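Long-range contacts in DUF3298 domain-containing protein (Pseudomonas aeruginosa, PDB 4E72), which is of unknown function, carries a DUF3298 domain and is probably an exported lipoprotein: residues Asp135-Gln141 with Gly215-Leu221; Phe145-Glu150 with Phe174-Val180. All blocks are in the same frame, centred on the assembly; numbering follows the deposited sequence. Where two conformers were deposited one is given.

Interaction 1: Asp135-Gln141 with Gly215-Leu221; sequences DMLVPGQ and GIVKPNL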
loop_
_atom_site.group_PDB
_atom_site.type_symbol
_atom_site.label_atom_id
_atom_site.label_comp_id
_atom_site.label_asym_id
_atom_site.label_seq_id
_atom_site.Cartn_x
_atom_site.Cartn_y
_atom_site.Cartn_z
ATOM N N ASP A 135 3.952 9.262 -13.587
ATOM C CA ASP A 135 3.550 8.498 -14.777
ATOM C C ASP A 135 2.025 8.482 -14.988
ATOM O O ASP A 135 1.596 8.232 -16.099
ATOM C CB ASP A 135 4.040 7.044 -14.679
ATOM C CG ASP A 135 5.540 6.872 -14.579
ATOM O OD1 ASP A 135 6.274 7.627 -15.268
ATOM O OD2 ASP A 135 5.989 5.961 -13.826
HETATM N N MSE A 136 1.213 8.744 -13.956
HETATM C CA MSE A 136 -0.246 8.717 -14.114
HETATM C C MSE A 136 -0.838 10.061 -14.535
HETATM O O MSE A 136 -2.000 10.108 -14.951
HETATM C CB MSE A 136 -0.941 8.280 -12.819
HETATM C CG MSE A 136 -0.543 6.902 -12.302
HETATM SE SE MSE A 136 -1.207 6.778 -10.466
HETATM C CE MSE A 136 -0.081 5.327 -9.776
ATOM N N LEU A 137 -0.066 11.148 -14.409
ATOM C CA LEU A 137 -0.601 12.484 -14.629
ATOM C C LEU A 137 -0.212 13.145 -15.917
ATOM O O LEU A 137 0.826 12.847 -16.505
ATOM C CB LEU A 137 -0.191 13.421 -13.466
ATOM C CG LEU A 137 -0.659 13.017 -12.056
ATOM C CD1 LEU A 137 -0.078 13.907 -11.040
ATOM C CD2 LEU A 137 -2.181 13.002 -11.929
ATOM N N VAL A 138 -1.088 14.061 -16.353
ATOM C CA VAL A 138 -0.869 14.961 -17.478
ATOM C C VAL A 138 0.284 15.899 -17.017
ATOM O O VAL A 138 0.271 16.349 -15.862
ATOM C CB VAL A 138 -2.180 15.709 -17.874
ATOM C CG1 VAL A 138 -1.902 16.886 -18.803
ATOM C CG2 VAL A 138 -3.199 14.751 -18.507
ATOM N N PRO A 139 1.344 16.081 -17.844
ATOM C CA PRO A 139 2.485 16.929 -17.414
ATOM C C PRO A 139 2.062 18.309 -16.897
ATOM O O PRO A 139 1.280 19.014 -17.547
ATOM C CB PRO A 139 3.330 17.069 -18.680
ATOM C CG PRO A 139 2.942 15.928 -19.540
ATOM C CD PRO A 139 1.528 15.560 -19.213
ATOM N N GLY A 140 2.585 18.654 -15.719
ATOM C CA GLY A 140 2.308 19.894 -15.003
ATOM C C GLY A 140 1.057 19.882 -14.132
ATOM O O GLY A 140 0.740 20.907 -13.529
ATOM N N GLN A 141 0.349 18.738 -14.004
ATOM C CA GLN A 141 -0.922 18.735 -13.251
ATOM C C GLN A 141 -0.887 18.167 -11.823
ATOM O O GLN A 141 -1.963 17.967 -11.253
ATOM C CB GLN A 141 -2.041 18.028 -14.047
ATOM C CG GLN A 141 -2.266 18.585 -15.479
ATOM C CD GLN A 141 -2.362 20.098 -15.553
ATOM O OE1 GLN A 141 -1.470 20.779 -16.072
ATOM N NE2 GLN A 141 -3.436 20.658 -15.028
ATOM N N GLY A 215 -8.242 15.814 -17.637
ATOM C CA GLY A 215 -7.135 16.719 -17.927
ATOM C C GLY A 215 -6.100 16.749 -16.820
ATOM O O GLY A 215 -5.172 17.559 -16.864
ATOM N N ILE A 216 -6.268 15.868 -15.798
ATOM C CA ILE A 216 -5.362 15.742 -14.667
ATOM C C ILE A 216 -4.669 14.381 -14.784
ATOM O O ILE A 216 -3.445 14.326 -14.890
ATOM C CB ILE A 216 -6.022 15.957 -13.269
ATOM C CG1 ILE A 216 -6.845 17.278 -13.128
ATOM C CG2 ILE A 216 -4.990 15.852 -12.168
ATOM C CD1 ILE A 216 -6.294 18.526 -13.705
ATOM N N VAL A 217 -5.445 13.292 -14.740
ATOM C CA VAL A 217 -4.938 11.931 -14.914
ATOM C C VAL A 217 -4.959 11.649 -16.447
ATOM O O VAL A 217 -5.867 12.108 -17.125
ATOM C CB VAL A 217 -5.782 10.915 -14.080
ATOM C CG1 VAL A 217 -5.463 9.475 -14.466
ATOM C CG2 VAL A 217 -5.576 11.120 -12.570
ATOM N N LYS A 218 -3.932 10.978 -16.989
ATOM C CA LYS A 218 -3.840 10.600 -18.402
ATOM C C LYS A 218 -5.119 9.846 -18.834
ATOM O O LYS A 218 -5.555 8.959 -18.109
ATOM C CB LYS A 218 -2.600 9.732 -18.623
ATOM C CG LYS A 218 -1.313 10.544 -18.706
ATOM C CD LYS A 218 -0.110 9.653 -18.632
ATOM C CE LYS A 218 1.159 10.424 -18.898
ATOM N NZ LYS A 218 2.328 9.788 -18.241
ATOM N N PRO A 219 -5.781 10.226 -19.962
ATOM C CA PRO A 219 -7.052 9.565 -20.337
ATOM C C PRO A 219 -6.982 8.036 -20.529
ATOM O O PRO A 219 -7.965 7.350 -20.251
ATOM C CB PRO A 219 -7.433 10.250 -21.647
ATOM C CG PRO A 219 -6.712 11.547 -21.632
ATOM C CD PRO A 219 -5.427 11.301 -20.908
ATOM N N ASN A 220 -5.840 7.505 -21.008
ATOM C CA ASN A 220 -5.602 6.071 -21.265
ATOM C C ASN A 220 -5.559 5.210 -19.984
ATOM O O ASN A 220 -5.525 3.977 -20.080
ATOM C CB ASN A 220 -4.287 5.884 -22.043
ATOM C CG ASN A 220 -3.113 6.744 -21.571
ATOM O OD1 ASN A 220 -2.931 7.903 -21.996
ATOM N ND2 ASN A 220 -2.257 6.176 -20.731
ATOM N N LEU A 221 -5.548 5.852 -18.803
ATOM C CA LEU A 221 -5.508 5.196 -17.509
ATOM C C LEU A 221 -6.879 5.234 -16.823
ATOM O O LEU A 221 -7.026 4.685 -15.726
ATOM C CB LEU A 221 -4.433 5.837 -16.611
ATOM C CG LEU A 221 -2.985 5.628 -17.057
ATOM C CD1 LEU A 221 -2.041 6.486 -16.227
ATOM C CD2 LEU A 221 -2.580 4.149 -16.981
#

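Interaction 2: Phe145-Glu150 with Phe174-Val180; sequences FWKQAE and FQRTPHV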
loop_
_atom_site.group_PDB
_atom_site.type_symbol
_atom_site.label_atom_id
_atom_site.label_comp_id
_atom_site.label_asym_id
_atom_site.label_seq_id
_atom_site.Cartn_x
_atom_site.Cartn_y
_atom_site.Cartn_z
ATOM N N PHE A 145 -4.020 17.852 -9.173
ATOM C CA PHE A 145 -4.375 16.561 -8.560
ATOM C C PHE A 145 -4.582 16.695 -7.035
ATOM O O PHE A 145 -5.586 16.205 -6.501
ATOM C CB PHE A 145 -3.304 15.500 -8.848
ATOM C CG PHE A 145 -3.556 14.153 -8.198
ATOM C CD1 PHE A 145 -4.428 13.236 -8.778
ATOM C CD2 PHE A 145 -2.891 13.792 -7.024
ATOM C CE1 PHE A 145 -4.627 11.985 -8.205
ATOM C CE2 PHE A 145 -3.104 12.550 -6.444
ATOM C CZ PHE A 145 -3.985 11.657 -7.031
ATOM N N TRP A 146 -3.663 17.381 -6.343
ATOM C CA TRP A 146 -3.789 17.489 -4.893
ATOM C C TRP A 146 -4.919 18.448 -4.517
ATOM O O TRP A 146 -5.483 18.292 -3.435
ATOM C CB TRP A 146 -2.453 17.811 -4.209
ATOM C CG TRP A 146 -1.466 16.687 -4.365
ATOM C CD1 TRP A 146 -0.392 16.657 -5.204
ATOM C CD2 TRP A 146 -1.540 15.381 -3.759
ATOM N NE1 TRP A 146 0.247 15.443 -5.112
ATOM C CE2 TRP A 146 -0.455 14.628 -4.257
ATOM C CE3 TRP A 146 -2.406 14.780 -2.828
ATOM C CZ2 TRP A 146 -0.208 13.312 -3.848
ATOM C CZ3 TRP A 146 -2.190 13.466 -2.462
ATOM C CH2 TRP A 146 -1.097 12.745 -2.963
ATOM N N LYS A 147 -5.329 19.346 -5.441
ATOM C CA LYS A 147 -6.492 20.215 -5.228
ATOM C C LYS A 147 -7.760 19.377 -5.206
ATOM O O LYS A 147 -8.618 19.637 -4.369
ATOM C CB LYS A 147 -6.601 21.323 -6.293
ATOM C CG LYS A 147 -5.530 22.406 -6.152
ATOM C CD LYS A 147 -5.835 23.460 -5.090
ATOM C CE LYS A 147 -4.839 24.605 -5.135
ATOM N NZ LYS A 147 -4.980 25.450 -6.361
ATOM N N GLN A 148 -7.852 18.332 -6.071
ATOM C CA GLN A 148 -8.981 17.387 -6.110
ATOM C C GLN A 148 -8.948 16.445 -4.913
ATOM O O GLN A 148 -9.998 16.024 -4.432
ATOM C CB GLN A 148 -9.011 16.577 -7.421
ATOM C CG GLN A 148 -9.167 17.435 -8.690
ATOM C CD GLN A 148 -10.305 18.422 -8.602
ATOM O OE1 GLN A 148 -11.464 18.044 -8.438
ATOM N NE2 GLN A 148 -9.988 19.713 -8.653
ATOM N N ALA A 149 -7.743 16.125 -4.431
ATOM C CA ALA A 149 -7.499 15.296 -3.245
ATOM C C ALA A 149 -8.040 16.016 -2.010
ATOM O O ALA A 149 -8.632 15.372 -1.150
ATOM C CB ALA A 149 -6.009 15.027 -3.097
ATOM N N GLU A 150 -7.858 17.370 -1.952
ATOM C CA GLU A 150 -8.363 18.262 -0.893
ATOM C C GLU A 150 -9.907 18.169 -0.822
ATOM O O GLU A 150 -10.476 18.139 0.264
ATOM C CB GLU A 150 -7.936 19.720 -1.170
ATOM C CG GLU A 150 -6.517 20.075 -0.769
ATOM C CD GLU A 150 -5.884 21.307 -1.402
ATOM O OE1 GLU A 150 -6.472 22.409 -1.302
ATOM O OE2 GLU A 150 -4.759 21.177 -1.938
ATOM N N PHE A 174 -5.002 18.473 6.194
ATOM C CA PHE A 174 -4.832 17.654 5.011
ATOM C C PHE A 174 -3.320 17.548 4.698
ATOM O O PHE A 174 -2.552 18.491 4.935
ATOM C CB PHE A 174 -5.636 18.226 3.836
ATOM C CG PHE A 174 -5.542 17.379 2.587
ATOM C CD1 PHE A 174 -5.910 16.036 2.606
ATOM C CD2 PHE A 174 -5.013 17.900 1.413
ATOM C CE1 PHE A 174 -5.797 15.248 1.461
ATOM C CE2 PHE A 174 -4.887 17.101 0.271
ATOM C CZ PHE A 174 -5.301 15.792 0.296
ATOM N N GLN A 175 -2.911 16.378 4.228
ATOM C CA GLN A 175 -1.526 16.035 3.913
ATOM C C GLN A 175 -1.497 15.235 2.634
ATOM O O GLN A 175 -2.496 14.596 2.312
ATOM C CB GLN A 175 -0.956 15.177 5.076
ATOM C CG GLN A 175 0.548 15.283 5.288
ATOM C CD GLN A 175 1.113 14.165 6.135
ATOM O OE1 GLN A 175 0.644 13.880 7.244
ATOM N NE2 GLN A 175 2.176 13.540 5.649
ATOM N N ARG A 176 -0.363 15.218 1.920
ATOM C CA ARG A 176 -0.257 14.365 0.738
ATOM C C ARG A 176 0.004 12.938 1.210
ATOM O O ARG A 176 0.356 12.718 2.371
ATOM C CB ARG A 176 0.884 14.819 -0.200
ATOM C CG ARG A 176 0.657 16.128 -0.962
ATOM C CD ARG A 176 1.891 16.401 -1.803
ATOM N NE ARG A 176 1.818 17.666 -2.527
ATOM C CZ ARG A 176 2.606 17.982 -3.550
ATOM N NH1 ARG A 176 3.543 17.135 -3.963
ATOM N NH2 ARG A 176 2.456 19.142 -4.176
ATOM N N THR A 177 -0.096 11.979 0.303
ATOM C CA THR A 177 0.221 10.596 0.612
ATOM C C THR A 177 1.020 10.003 -0.542
ATOM O O THR A 177 0.715 10.334 -1.674
ATOM C CB THR A 177 -1.052 9.757 0.949
ATOM O OG1 THR A 177 -0.637 8.432 1.307
ATOM C CG2 THR A 177 -2.089 9.703 -0.206
ATOM N N PRO A 178 2.039 9.139 -0.306
ATOM C CA PRO A 178 2.706 8.477 -1.443
ATOM C C PRO A 178 1.866 7.330 -2.048
ATOM O O PRO A 178 2.236 6.845 -3.114
ATOM C CB PRO A 178 3.997 7.907 -0.832
ATOM C CG PRO A 178 3.872 8.041 0.613
ATOM C CD PRO A 178 2.567 8.649 0.986
ATOM N N HIS A 179 0.756 6.891 -1.391
ATOM C CA HIS A 179 -0.039 5.704 -1.787
ATOM C C HIS A 179 -1.308 6.066 -2.528
ATOM O O HIS A 179 -2.338 6.402 -1.936
ATOM C CB HIS A 179 -0.388 4.833 -0.556
ATOM C CG HIS A 179 0.683 4.788 0.504
ATOM N ND1 HIS A 179 1.985 4.381 0.209
ATOM C CD2 HIS A 179 0.591 5.033 1.830
ATOM C CE1 HIS A 179 2.644 4.425 1.350
ATOM N NE2 HIS A 179 1.839 4.763 2.369
ATOM N N VAL A 180 -1.227 5.954 -3.850
ATOM C CA VAL A 180 -2.280 6.298 -4.789
ATOM C C VAL A 180 -2.542 5.081 -5.634
ATOM O O VAL A 180 -1.607 4.579 -6.242
ATOM C CB VAL A 180 -1.859 7.524 -5.666
ATOM C CG1 VAL A 180 -2.898 7.832 -6.763
ATOM C CG2 VAL A 180 -1.590 8.766 -4.820
#

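Interaction 1: Asp135-Gln141 with Gly215-Leu221
Lys-218 and Val-138 carry the hydrogen bonds that join Asp-135–Gln-141 to Gly-215–Leu-221, two pieces of chain paired through a single beta bridge centred on Leu-137 and Val-217. Lys-218 N donates to Met-136 O at 2.9 Å, and Val-138 N donates to Ile-216 O at 2.8 Å, nearly straight at 175°. The same carbonyls also receive CA-H...O contacts from Val-217 and Leu-137. A third bond comes from the lysine side chain. Extended beyond CG, it reaches back to the weakly bonded turn around Asp-135 and Met-136, where NZ meets Asp-135 O at 2.7 Å, approaching from above the carbonyl plane. A long flexible amine suits this place, since it can meet that carbonyl while its methylenes lie against Leu-137 O. The Asp-135 carboxylate is turned elsewhere: OD2 accepts a hydrogen bond from Ser-132 N.

Past the bridge, a type II turn from Val-138 to Gln-141 leads into helix 142-159. Gly-140 takes the third position of this turn with a phi of 85°, a conformation easy for glycine, and Gln-141 then occupies the N-cap position. The beta-branched Val-138 sits by the Gly-215 and Ile-216 carbonyls, while Gln-141 packs its CG on Gly-215 O.

Apolar side chains complete the contact. Leu-137 CD2 lies 4.0 Å from Ile-216 CG2 and 3.9 Å from Val-217 CG2, the leucine and valine side chains crossing at a slant; Leu-137 and Ile-216 also touch Phe-145 of helix 142-159. Leu-221 points toward 135-141, its CD1 methyl 3.6 Å from Met-136 CA.

Interaction 2: Phe145-Glu150 with Phe174-Val180
Phe-174 meets helix 142-159 at Ala-149 and Glu-150. With CG anti to the backbone N (chi1 -178°), its ring reaches toward the helix, and its CZ lies 3.5 Å from Ala-149 CB. The small alanine lets the phenyl come close to the helix surface. Glu-150 CA sits over one face of the ring, 4.1 Å from its centroid, as a CH-pi contact, and Glu-150 CG lies 3.4 Å from Phe-174 CD2. Phe-174 CZ also approaches the edge of the Trp-146 ring.

Two residues on, Arg-176 lies across Trp-146. Its chain is extended from CG to NE, which draws the whole side chain over one indole face: CG stands 3.7 Å from the centroid of the six-membered ring, while the guanidinium stacks farther out, near CD1. The planes differ by only 10° and the centres are 4.1 Å apart, a flat cation-pi arrangement. Arginine suits the spot because its methylenes cover the aromatic surface and its planar charged end matches the indole. The edge of the Phe-145 ring, through CD2, stands over the opposite indole face, so the tryptophan is sandwiched. Glu-142 accepts a hydrogen bond from Trp-146 NE1, a bond that satisfies the N-H and, with the packing on both faces, should limit rotation of the ring.

Thr-177 contributes its backbone, with O at the indole edge, 3.3 Å from Trp-146 CH2; its hydroxyl is hydrogen-bonded to Lys-190 O. Finally Val-180, pointing inward from strand 179-181, sets CG1 4.0 Å from Phe-145 CZ, and its other methyl approaches the indole obliquely. Leu-189 of the adjoining strand touches Phe-145, Trp-146, Ala-149 and Val-180. The arrangement is alpha+beta, one face of the helix packed on a three-stranded antiparallel sheet within the DUF3298 region.

Both contacts involve the chain around helix 142-159 but treat it differently. Interaction 1 fastens the short helix 133-136 and the turn before the long helix to the segment after strand 205-208; it is partly buried and rests on three hydrogen bonds, all accepted by backbone carbonyls, one of them given by a lysine side chain. Interaction 2 is a more buried contact, built from side chains without a hydrogen bond between its segments, and it holds the helix against the segment leading into strand 179-181. The two meet at Phe-145: Ile-216 CG2 packs on its CA, and Leu-137 CD2 lies 3.9 Å from its CD1. One apolar layer therefore runs from the bridge into the helix-sheet interface.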